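Local structure of brain-specific angiogenesis inhibitor 1-associated protein 2-like protein 2 (Mus musculus, 3OK8) at residues 23-28 against 184-189; 37-42 against 96-101; 103-108 against 190-195. The protein binds phosphoinositides through its IMD (I-BAR) domain, an antiparallel dimer of three-helix bundles, and induces planar or gently curved membrane structures. One frame throughout, in Å; residues are numbered along the deposited sequence.

Interaction 1: 23-28 against 184-189; sequences EQFNPA and RRYRFL
In the three-helix bundle of the IMD (I-BAR) domain, helix 5-66 meets helix 153-217 through F25, whose ring spans the gap to R185, Y186 and L189. The two short segments run in the same general direction at 26°, with axes 11.6 Å apart, a separation that the phenyl ring bridges. With its CG anti to the backbone N (chi1 -178°), F25 projects straight at the partner helix and brings CZ to 3.4 Å from the carbonyl O of R185. The same end of the ring lies against the aliphatic root of that arginine, CE2 being 3.5 Å from R185 CB. Farther out the arginine chain turns off from the phenyl ring, and its guanidinium forms salt bridges with E181 and D113. Y186 receives the F25 edge on its face in a T-shaped pair, ring centroids 5.5 Å apart and planes at 74°. F25 CE1 also packs on L189 CD2 at 4.2 Å. Close by, A28 and Y186 pack on I60 and A64 of the second subunit. F25 is thus a buried aromatic knob joining two helices of the three-helix bundle that, paired antiparallel with a second copy, makes the IMD dimer.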
loop_
_atom_site.group_PDB
_atom_site.type_symbol
_atom_site.label_atom_id
_atom_site.label_comp_id
_atom_site.label_asym_id
_atom_site.label_seq_id
_atom_site.Cartn_x
_atom_site.Cartn_y
_atom_site.Cartn_z
ATOM N N GLU A 23 -21.063 19.169 -17.949
ATOM C CA GLU A 23 -20.868 18.009 -18.803
ATOM C C GLU A 23 -19.398 17.690 -19.004
ATOM O O GLU A 23 -19.015 17.001 -19.946
ATOM C CB GLU A 23 -21.613 18.160 -20.136
ATOM C CG GLU A 23 -21.141 19.261 -21.053
ATOM C CD GLU A 23 -22.022 19.382 -22.289
ATOM O OE1 GLU A 23 -22.785 20.370 -22.386
ATOM O OE2 GLU A 23 -21.966 18.478 -23.154
ATOM N N GLN A 24 -18.581 18.184 -18.089
ATOM C CA GLN A 24 -17.171 17.869 -18.092
ATOM C C GLN A 24 -16.736 17.639 -16.660
ATOM O O GLN A 24 -16.341 16.531 -16.294
ATOM C CB GLN A 24 -16.389 19.001 -18.735
ATOM C CG GLN A 24 -14.940 18.692 -19.025
ATOM C CD GLN A 24 -14.443 19.435 -20.259
ATOM O OE1 GLN A 24 -13.459 20.179 -20.200
ATOM N NE2 GLN A 24 -15.130 19.240 -21.383
ATOM N N PHE A 25 -16.850 18.671 -15.836
ATOM C CA PHE A 25 -16.458 18.568 -14.442
ATOM C C PHE A 25 -17.394 17.670 -13.631
ATOM O O PHE A 25 -16.944 16.718 -12.988
ATOM C CB PHE A 25 -16.348 19.947 -13.797
ATOM C CG PHE A 25 -15.911 19.904 -12.365
ATOM C CD1 PHE A 25 -14.564 19.893 -12.039
ATOM C CD2 PHE A 25 -16.847 19.873 -11.344
ATOM C CE1 PHE A 25 -14.153 19.850 -10.720
ATOM C CE2 PHE A 25 -16.443 19.834 -10.017
ATOM C CZ PHE A 25 -15.091 19.821 -9.704
ATOM N N ASN A 26 -18.691 17.951 -13.654
ATOM C CA ASN A 26 -19.602 17.152 -12.835
ATOM C C ASN A 26 -19.540 15.630 -13.091
ATOM O O ASN A 26 -19.460 14.838 -12.142
ATOM C CB ASN A 26 -21.034 17.686 -12.912
ATOM C CG ASN A 26 -21.905 17.184 -11.775
ATOM O OD1 ASN A 26 -22.441 16.071 -11.824
ATOM N ND2 ASN A 26 -22.049 18.005 -10.735
ATOM N N PRO A 27 -19.559 15.215 -14.370
ATOM C CA PRO A 27 -19.422 13.779 -14.657
ATOM C C PRO A 27 -18.085 13.218 -14.175
ATOM O O PRO A 27 -18.031 12.077 -13.702
ATOM C CB PRO A 27 -19.499 13.710 -16.189
ATOM C CG PRO A 27 -20.153 15.009 -16.609
ATOM C CD PRO A 27 -19.701 16.018 -15.598
ATOM N N ALA A 28 -17.019 14.004 -14.291
ATOM C CA ALA A 28 -15.701 13.565 -13.837
ATOM C C ALA A 28 -15.683 13.259 -12.341
ATOM O O ALA A 28 -14.888 12.438 -11.882
ATOM C CB ALA A 28 -14.633 14.587 -14.186
ATOM N N ARG A 184 -14.059 27.561 -7.984
ATOM C CA ARG A 184 -14.410 27.073 -6.661
ATOM C C ARG A 184 -14.457 25.550 -6.627
ATOM O O ARG A 184 -14.097 24.927 -5.623
ATOM C CB ARG A 184 -15.740 27.666 -6.217
ATOM C CG ARG A 184 -15.582 29.060 -5.631
ATOM C CD ARG A 184 -16.914 29.773 -5.457
ATOM N NE ARG A 184 -16.769 30.938 -4.589
ATOM C CZ ARG A 184 -17.708 31.866 -4.401
ATOM N NH1 ARG A 184 -17.483 32.892 -3.586
ATOM N NH2 ARG A 184 -18.877 31.772 -5.018
ATOM N N ARG A 185 -14.889 24.959 -7.736
ATOM C CA ARG A 185 -14.994 23.508 -7.848
ATOM C C ARG A 185 -13.646 22.831 -8.100
ATOM O O ARG A 185 -13.390 21.758 -7.557
ATOM C CB ARG A 185 -16.063 23.126 -8.879
ATOM C CG ARG A 185 -17.468 23.302 -8.323
ATOM C CD ARG A 185 -18.507 23.727 -9.352
ATOM N NE ARG A 185 -19.775 24.040 -8.695
ATOM C CZ ARG A 185 -20.040 25.201 -8.098
ATOM N NH1 ARG A 185 -21.214 25.406 -7.517
ATOM N NH2 ARG A 185 -19.128 26.167 -8.082
ATOM N N TYR A 186 -12.764 23.440 -8.886
ATOM C CA TYR A 186 -11.396 22.921 -8.938
ATOM C C TYR A 186 -10.724 22.975 -7.564
ATOM O O TYR A 186 -10.121 21.991 -7.102
ATOM C CB TYR A 186 -10.550 23.662 -9.958
ATOM C CG TYR A 186 -10.901 23.291 -11.377
ATOM C CD1 TYR A 186 -10.655 22.013 -11.845
ATOM C CD2 TYR A 186 -11.483 24.215 -12.249
ATOM C CE1 TYR A 186 -10.968 21.647 -13.130
ATOM C CE2 TYR A 186 -11.807 23.854 -13.551
ATOM C CZ TYR A 186 -11.539 22.560 -13.983
ATOM O OH TYR A 186 -11.843 22.166 -15.256
ATOM N N ARG A 187 -10.838 24.127 -6.914
ATOM C CA ARG A 187 -10.254 24.334 -5.594
ATOM C C ARG A 187 -10.733 23.320 -4.564
ATOM O O ARG A 187 -9.969 22.920 -3.696
ATOM C CB ARG A 187 -10.549 25.749 -5.088
ATOM C CG ARG A 187 -10.268 25.954 -3.605
ATOM C CD ARG A 187 -10.256 27.441 -3.206
ATOM N NE ARG A 187 -9.134 28.147 -3.820
ATOM C CZ ARG A 187 -9.247 29.184 -4.646
ATOM N NH1 ARG A 187 -8.147 29.730 -5.161
ATOM N NH2 ARG A 187 -10.448 29.675 -4.950
ATOM N N PHE A 188 -12.001 22.937 -4.639
ATOM C CA PHE A 188 -12.575 22.000 -3.686
ATOM C C PHE A 188 -11.973 20.615 -3.916
ATOM O O PHE A 188 -11.776 19.863 -2.974
ATOM C CB PHE A 188 -14.096 21.953 -3.831
ATOM C CG PHE A 188 -14.716 20.601 -3.518
ATOM C CD1 PHE A 188 -14.686 19.568 -4.459
ATOM C CD2 PHE A 188 -15.357 20.378 -2.302
ATOM C CE1 PHE A 188 -15.266 18.338 -4.185
ATOM C CE2 PHE A 188 -15.941 19.154 -2.020
ATOM C CZ PHE A 188 -15.893 18.126 -2.960
ATOM N N LEU A 189 -11.686 20.290 -5.174
ATOM C CA LEU A 189 -11.083 19.011 -5.527
ATOM C C LEU A 189 -9.647 18.997 -5.030
ATOM O O LEU A 189 -9.201 18.050 -4.365
ATOM C CB LEU A 189 -11.143 18.791 -7.041
ATOM C CG LEU A 189 -10.981 17.365 -7.562
ATOM C CD1 LEU A 189 -11.928 16.420 -6.821
ATOM C CD2 LEU A 189 -11.226 17.305 -9.075
#

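Interaction 2: 37-42 against 96-101; sequences NNYLRA and QTFHGD
Y39 on helix 5-66 and F98 on helix 71-147 form the tight part of this contact, an offset edge-to-face pair with planes at 75° and centroids 5.3 Å apart. The edge of F98 is turned toward the tyrosine face, with F98 CE1 3.6 Å from Y39 CD2 and F98 CZ 3.7 Å from the same atom. Both aromatic side chains hold CG anti to the backbone N (chi1 -157° in Y39), which sends them into the gap between segments running antiparallel at 147°. L40 fills the neighbouring position, its CD2 4.2 Å from F98 CD1. Toward the looser, partly exposed side, L40 CD1 approaches H99 ND1 at 4.0 Å, a plain van der Waals contact beside a polar ring. The second subunit extends the aromatic side: its Y53 meets F98 edge-to-face, and its A50 packs on Y39. Cutting Y39 back to an alanine is likely to open a gap beside F98 and leave the edge of that ring without the face it meets. No hydrogen bond crosses between the segments, so their attachment rests on ring geometry and hydrophobic burial, giving way to a mixed apolar and polar margin at H99.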
loop_
_atom_site.group_PDB
_atom_site.type_symbol
_atom_site.label_atom_id
_atom_site.label_comp_id
_atom_site.label_asym_id
_atom_site.label_seq_id
_atom_site.Cartn_x
_atom_site.Cartn_y
_atom_site.Cartn_z
ATOM N N ASN A 37 -13.943 4.068 -5.579
ATOM C CA ASN A 37 -14.430 2.903 -4.853
ATOM C C ASN A 37 -13.624 1.628 -5.165
ATOM O O ASN A 37 -13.382 0.802 -4.274
ATOM C CB ASN A 37 -15.931 2.735 -5.065
ATOM C CG ASN A 37 -16.737 3.601 -4.115
ATOM O OD1 ASN A 37 -16.312 3.848 -2.986
ATOM N ND2 ASN A 37 -17.900 4.065 -4.559
ATOM N N ASN A 38 -13.198 1.505 -6.422
ATOM C CA ASN A 38 -12.278 0.464 -6.875
ATOM C C ASN A 38 -10.967 0.526 -6.109
ATOM O O ASN A 38 -10.408 -0.496 -5.710
ATOM C CB ASN A 38 -11.951 0.654 -8.354
ATOM C CG ASN A 38 -13.065 0.194 -9.277
ATOM O OD1 ASN A 38 -14.086 -0.357 -8.847
ATOM N ND2 ASN A 38 -12.864 0.415 -10.567
ATOM N N TYR A 39 -10.471 1.743 -5.942
ATOM C CA TYR A 39 -9.270 2.012 -5.159
ATOM C C TYR A 39 -9.394 1.474 -3.717
ATOM O O TYR A 39 -8.490 0.810 -3.203
ATOM C CB TYR A 39 -9.045 3.519 -5.149
ATOM C CG TYR A 39 -7.635 3.985 -4.876
ATOM C CD1 TYR A 39 -6.673 3.133 -4.353
ATOM C CD2 TYR A 39 -7.277 5.304 -5.114
ATOM C CE1 TYR A 39 -5.386 3.584 -4.101
ATOM C CE2 TYR A 39 -6.003 5.762 -4.859
ATOM C CZ TYR A 39 -5.061 4.906 -4.349
ATOM O OH TYR A 39 -3.790 5.392 -4.107
ATOM N N LEU A 40 -10.517 1.760 -3.064
ATOM C CA LEU A 40 -10.755 1.278 -1.706
ATOM C C LEU A 40 -10.759 -0.240 -1.658
ATOM O O LEU A 40 -10.131 -0.840 -0.788
ATOM C CB LEU A 40 -12.096 1.776 -1.168
ATOM C CG LEU A 40 -12.182 3.225 -0.709
ATOM C CD1 LEU A 40 -13.643 3.665 -0.651
ATOM C CD2 LEU A 40 -11.507 3.377 0.635
ATOM N N ARG A 41 -11.491 -0.858 -2.578
ATOM C CA ARG A 41 -11.588 -2.312 -2.611
ATOM C C ARG A 41 -10.216 -2.962 -2.800
ATOM O O ARG A 41 -9.921 -3.967 -2.164
ATOM C CB ARG A 41 -12.600 -2.784 -3.662
ATOM C CG ARG A 41 -14.060 -2.584 -3.235
ATOM C CD ARG A 41 -15.057 -3.159 -4.251
ATOM N NE ARG A 41 -15.095 -2.383 -5.487
ATOM C CZ ARG A 41 -15.975 -1.415 -5.748
ATOM N NH1 ARG A 41 -16.918 -1.100 -4.869
ATOM N NH2 ARG A 41 -15.924 -0.762 -6.904
ATOM N N ALA A 42 -9.371 -2.389 -3.654
ATOM C CA ALA A 42 -7.991 -2.865 -3.759
ATOM C C ALA A 42 -7.259 -2.738 -2.437
ATOM O O ALA A 42 -6.559 -3.666 -2.037
ATOM C CB ALA A 42 -7.227 -2.143 -4.852
ATOM N N GLN A 96 -9.764 5.510 5.543
ATOM C CA GLN A 96 -11.090 5.895 6.003
ATOM C C GLN A 96 -11.347 7.382 5.795
ATOM O O GLN A 96 -12.490 7.794 5.618
ATOM C CB GLN A 96 -11.310 5.495 7.461
ATOM C CG GLN A 96 -12.773 5.199 7.787
ATOM C CD GLN A 96 -13.410 4.164 6.847
ATOM O OE1 GLN A 96 -14.634 4.131 6.691
ATOM N NE2 GLN A 96 -12.582 3.319 6.219
ATOM N N THR A 97 -10.282 8.179 5.814
ATOM C CA THR A 97 -10.358 9.598 5.433
ATOM C C THR A 97 -10.760 9.724 3.961
ATOM O O THR A 97 -11.665 10.483 3.603
ATOM C CB THR A 97 -9.000 10.312 5.652
ATOM O OG1 THR A 97 -8.697 10.356 7.054
ATOM C CG2 THR A 97 -9.032 11.731 5.108
ATOM N N PHE A 98 -10.061 8.973 3.117
ATOM C CA PHE A 98 -10.363 8.852 1.697
ATOM C C PHE A 98 -11.832 8.509 1.475
ATOM O O PHE A 98 -12.503 9.133 0.662
ATOM C CB PHE A 98 -9.464 7.776 1.091
ATOM C CG PHE A 98 -9.509 7.703 -0.407
ATOM C CD1 PHE A 98 -9.313 6.495 -1.045
ATOM C CD2 PHE A 98 -9.747 8.835 -1.177
ATOM C CE1 PHE A 98 -9.344 6.405 -2.429
ATOM C CE2 PHE A 98 -9.774 8.760 -2.566
ATOM C CZ PHE A 98 -9.573 7.539 -3.196
ATOM N N HIS A 99 -12.323 7.521 2.210
ATOM C CA HIS A 99 -13.709 7.077 2.116
ATOM C C HIS A 99 -14.689 8.116 2.660
ATOM O O HIS A 99 -15.483 8.692 1.907
ATOM C CB HIS A 99 -13.891 5.749 2.872
ATOM C CG HIS A 99 -15.322 5.374 3.110
ATOM N ND1 HIS A 99 -16.166 4.964 2.097
ATOM C CD2 HIS A 99 -16.058 5.341 4.246
ATOM C CE1 HIS A 99 -17.360 4.699 2.599
ATOM N NE2 HIS A 99 -17.320 4.918 3.901
ATOM N N GLY A 100 -14.627 8.344 3.971
ATOM C CA GLY A 100 -15.568 9.200 4.674
ATOM C C GLY A 100 -15.555 10.683 4.295
ATOM O O GLY A 100 -16.617 11.284 4.104
ATOM N N ASP A 101 -14.359 11.265 4.185
ATOM C CA ASP A 101 -14.179 12.706 3.957
ATOM C C ASP A 101 -14.256 13.117 2.493
ATOM O O ASP A 101 -14.529 14.285 2.158
ATOM C CB ASP A 101 -12.814 13.153 4.490
ATOM C CG ASP A 101 -12.838 13.473 5.971
ATOM O OD1 ASP A 101 -12.117 12.799 6.730
ATOM O OD2 ASP A 101 -13.569 14.404 6.372
#

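Interaction 3: 103-108 against 190-195; sequences LQHMEK and AEKHLL
K192 of helix 153-217 lays the end of its chain over one face of the H105 ring on helix 71-147, and the two side chains lie roughly perpendicular to each other. The part that touches is the CE methylene, a CH-pi contact 4.0 Å from the ring centroid and 19° off the ring normal, displaced toward the rim. Its closest ring atom is H105 ND1, 3.9 Å from K192 CE. The imidazole is brought there by a chi1 of -160°, which holds CG anti to the backbone N and directs the ring at the other helix. K192 reaches back from its own side with a chain that bends at chi2 (-78°) and then runs extended. Its NZ continues past the ring, 4.1 Å from H105 CD2, to a hydrogen bond with the backbone O of D101, one turn before H105 on the same helix. The ammonium has that carbonyl as a partner, while the methylene before it packs on the imidazole.

The second pair lies deeper. M106 extends its chain so that the terminal methyl meets the H193 ring obliquely, CE 4.5 Å from H193 CE1, a looser contact than the first. Both nitrogens of that imidazole have partners: ND1 bonds to the backbone O of L189, and NE2 to Y53 OH of the second subunit. Those two bonds probably restrict the ring's rotation, while M106 also packs on V33 of helix 5-66.

No hydrogen bond or salt bridge links the two segments themselves. The nearby lysine charge would probably disfavour protonation of H105, since H105 ND1 lies 4.3 Å from K192 NZ. The contact therefore joins the helices by dispersion around polar side chains, while K192 and H193 spend their hydrogen bonds on D101, on L189 and on the second subunit.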
loop_
_atom_site.group_PDB
_atom_site.type_symbol
_atom_site.label_atom_id
_atom_site.label_comp_id
_atom_site.label_asym_id
_atom_site.label_seq_id
_atom_site.Cartn_x
_atom_site.Cartn_y
_atom_site.Cartn_z
ATOM N N LEU A 103 -14.872 10.453 -0.610
ATOM C CA LEU A 103 -15.732 9.634 -1.458
ATOM C C LEU A 103 -17.230 9.670 -1.113
ATOM O O LEU A 103 -18.063 9.621 -2.016
ATOM C CB LEU A 103 -15.210 8.192 -1.504
ATOM C CG LEU A 103 -14.276 7.760 -2.645
ATOM C CD1 LEU A 103 -13.478 8.902 -3.230
ATOM C CD2 LEU A 103 -13.331 6.630 -2.188
ATOM N N GLN A 104 -17.582 9.751 0.168
ATOM C CA GLN A 104 -18.994 9.879 0.543
ATOM C C GLN A 104 -19.484 11.302 0.279
ATOM O O GLN A 104 -20.684 11.562 0.113
ATOM C CB GLN A 104 -19.211 9.538 2.016
ATOM C CG GLN A 104 -19.129 8.062 2.349
ATOM C CD GLN A 104 -19.329 7.798 3.838
ATOM O OE1 GLN A 104 -18.964 6.744 4.344
ATOM N NE2 GLN A 104 -19.911 8.763 4.544
ATOM N N HIS A 105 -18.539 12.232 0.242
ATOM C CA HIS A 105 -18.880 13.627 0.021
ATOM C C HIS A 105 -19.341 13.871 -1.416
ATOM O O HIS A 105 -20.373 14.507 -1.653
ATOM C CB HIS A 105 -17.688 14.521 0.361
ATOM C CG HIS A 105 -18.066 15.941 0.631
ATOM N ND1 HIS A 105 -17.903 16.943 -0.301
ATOM C CD2 HIS A 105 -18.620 16.524 1.720
ATOM C CE1 HIS A 105 -18.331 18.086 0.206
ATOM N NE2 HIS A 105 -18.771 17.859 1.431
ATOM N N MET A 106 -18.573 13.364 -2.372
ATOM C CA MET A 106 -18.874 13.585 -3.776
ATOM C C MET A 106 -20.182 12.933 -4.206
ATOM O O MET A 106 -21.013 13.582 -4.834
ATOM C CB MET A 106 -17.722 13.122 -4.663
ATOM C CG MET A 106 -16.535 14.073 -4.677
ATOM S SD MET A 106 -15.090 13.312 -5.463
ATOM C CE MET A 106 -13.774 14.380 -4.872
ATOM N N GLU A 107 -20.388 11.662 -3.875
ATOM C CA GLU A 107 -21.639 11.005 -4.266
ATOM C C GLU A 107 -22.866 11.609 -3.566
ATOM O O GLU A 107 -23.983 11.540 -4.078
ATOM C CB GLU A 107 -21.555 9.485 -4.064
ATOM C CG GLU A 107 -20.972 9.045 -2.723
ATOM C CD GLU A 107 -22.016 8.988 -1.611
ATOM O OE1 GLU A 107 -23.206 9.286 -1.895
ATOM O OE2 GLU A 107 -21.638 8.636 -0.458
ATOM N N LYS A 108 -22.645 12.219 -2.408
ATOM C CA LYS A 108 -23.734 12.790 -1.619
ATOM C C LYS A 108 -24.149 14.158 -2.149
ATOM O O LYS A 108 -25.287 14.593 -1.961
ATOM C CB LYS A 108 -23.307 12.919 -0.154
ATOM C CG LYS A 108 -24.411 12.587 0.838
ATOM C CD LYS A 108 -24.268 13.332 2.161
ATOM C CE LYS A 108 -25.624 13.438 2.855
ATOM N NZ LYS A 108 -26.409 12.163 2.777
ATOM N N ALA A 190 -8.931 20.074 -5.326
ATOM C CA ALA A 190 -7.572 20.235 -4.844
ATOM C C ALA A 190 -7.471 20.231 -3.308
ATOM O O ALA A 190 -6.521 19.692 -2.755
ATOM C CB ALA A 190 -6.944 21.491 -5.426
ATOM N N GLU A 191 -8.442 20.821 -2.619
ATOM C CA GLU A 191 -8.364 20.927 -1.156
ATOM C C GLU A 191 -8.585 19.562 -0.504
ATOM O O GLU A 191 -7.830 19.163 0.382
ATOM C CB GLU A 191 -9.362 21.955 -0.605
ATOM C CG GLU A 191 -9.088 23.408 -1.069
ATOM C CD GLU A 191 -9.961 24.467 -0.372
ATOM O OE1 GLU A 191 -11.035 24.129 0.174
ATOM O OE2 GLU A 191 -9.580 25.660 -0.383
ATOM N N LYS A 192 -9.622 18.851 -0.938
ATOM C CA LYS A 192 -9.898 17.520 -0.402
ATOM C C LYS A 192 -8.719 16.576 -0.599
ATOM O O LYS A 192 -8.466 15.713 0.226
ATOM C CB LYS A 192 -11.147 16.935 -1.045
ATOM C CG LYS A 192 -12.428 17.583 -0.576
ATOM C CD LYS A 192 -12.809 17.061 0.788
ATOM C CE LYS A 192 -14.297 17.235 1.022
ATOM N NZ LYS A 192 -14.603 17.090 2.469
ATOM N N HIS A 193 -7.993 16.743 -1.692
ATOM C CA HIS A 193 -6.860 15.882 -1.968
ATOM C C HIS A 193 -5.629 16.326 -1.221
ATOM O O HIS A 193 -4.712 15.534 -0.988
ATOM C CB HIS A 193 -6.615 15.769 -3.468
ATOM C CG HIS A 193 -7.511 14.767 -4.125
ATOM N ND1 HIS A 193 -8.771 15.082 -4.586
ATOM C CD2 HIS A 193 -7.348 13.442 -4.346
ATOM C CE1 HIS A 193 -9.337 13.999 -5.087
ATOM N NE2 HIS A 193 -8.496 12.988 -4.951
ATOM N N LEU A 194 -5.626 17.589 -0.818
ATOM C CA LEU A 194 -4.585 18.097 0.068
ATOM C C LEU A 194 -4.747 17.505 1.471
ATOM O O LEU A 194 -3.762 17.171 2.122
ATOM C CB LEU A 194 -4.636 19.621 0.139
ATOM C CG LEU A 194 -3.312 20.381 0.020
ATOM C CD1 LEU A 194 -3.477 21.814 0.545
ATOM C CD2 LEU A 194 -2.189 19.673 0.749
ATOM N N LEU A 195 -5.987 17.379 1.937
ATOM C CA LEU A 195 -6.246 16.735 3.222
ATOM C C LEU A 195 -5.812 15.259 3.179
ATOM O O LEU A 195 -5.164 14.754 4.097
ATOM C CB LEU A 195 -7.725 16.867 3.616
ATOM C CG LEU A 195 -8.319 15.723 4.458
ATOM C CD1 LEU A 195 -7.692 15.675 5.850
ATOM C CD2 LEU A 195 -9.850 15.777 4.549
#

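Together the three contacts join each pair of helices in the bundle: interaction 1 helices 5-66 and 153-217, interaction 2 helices 5-66 and 71-147, interaction 3 helices 71-147 and 153-217. Interaction 1 is buried and mainly apolar; the other two are partly buried, with histidine, and in interaction 3 lysine, at their margins. Interactions 1 and 2 both include an edge-to-face aromatic pair, but in interaction 1 the phenyl ring also lies close against R185. Interaction 3 lies about 11 Å, centre to centre, from each of the others and touches both: L189 CD1 packs 3.4 Å from M106 CE, and L40 CD1 3.4 Å from L103 CD2. Interactions 1 and 2 do not touch. All three border the second subunit.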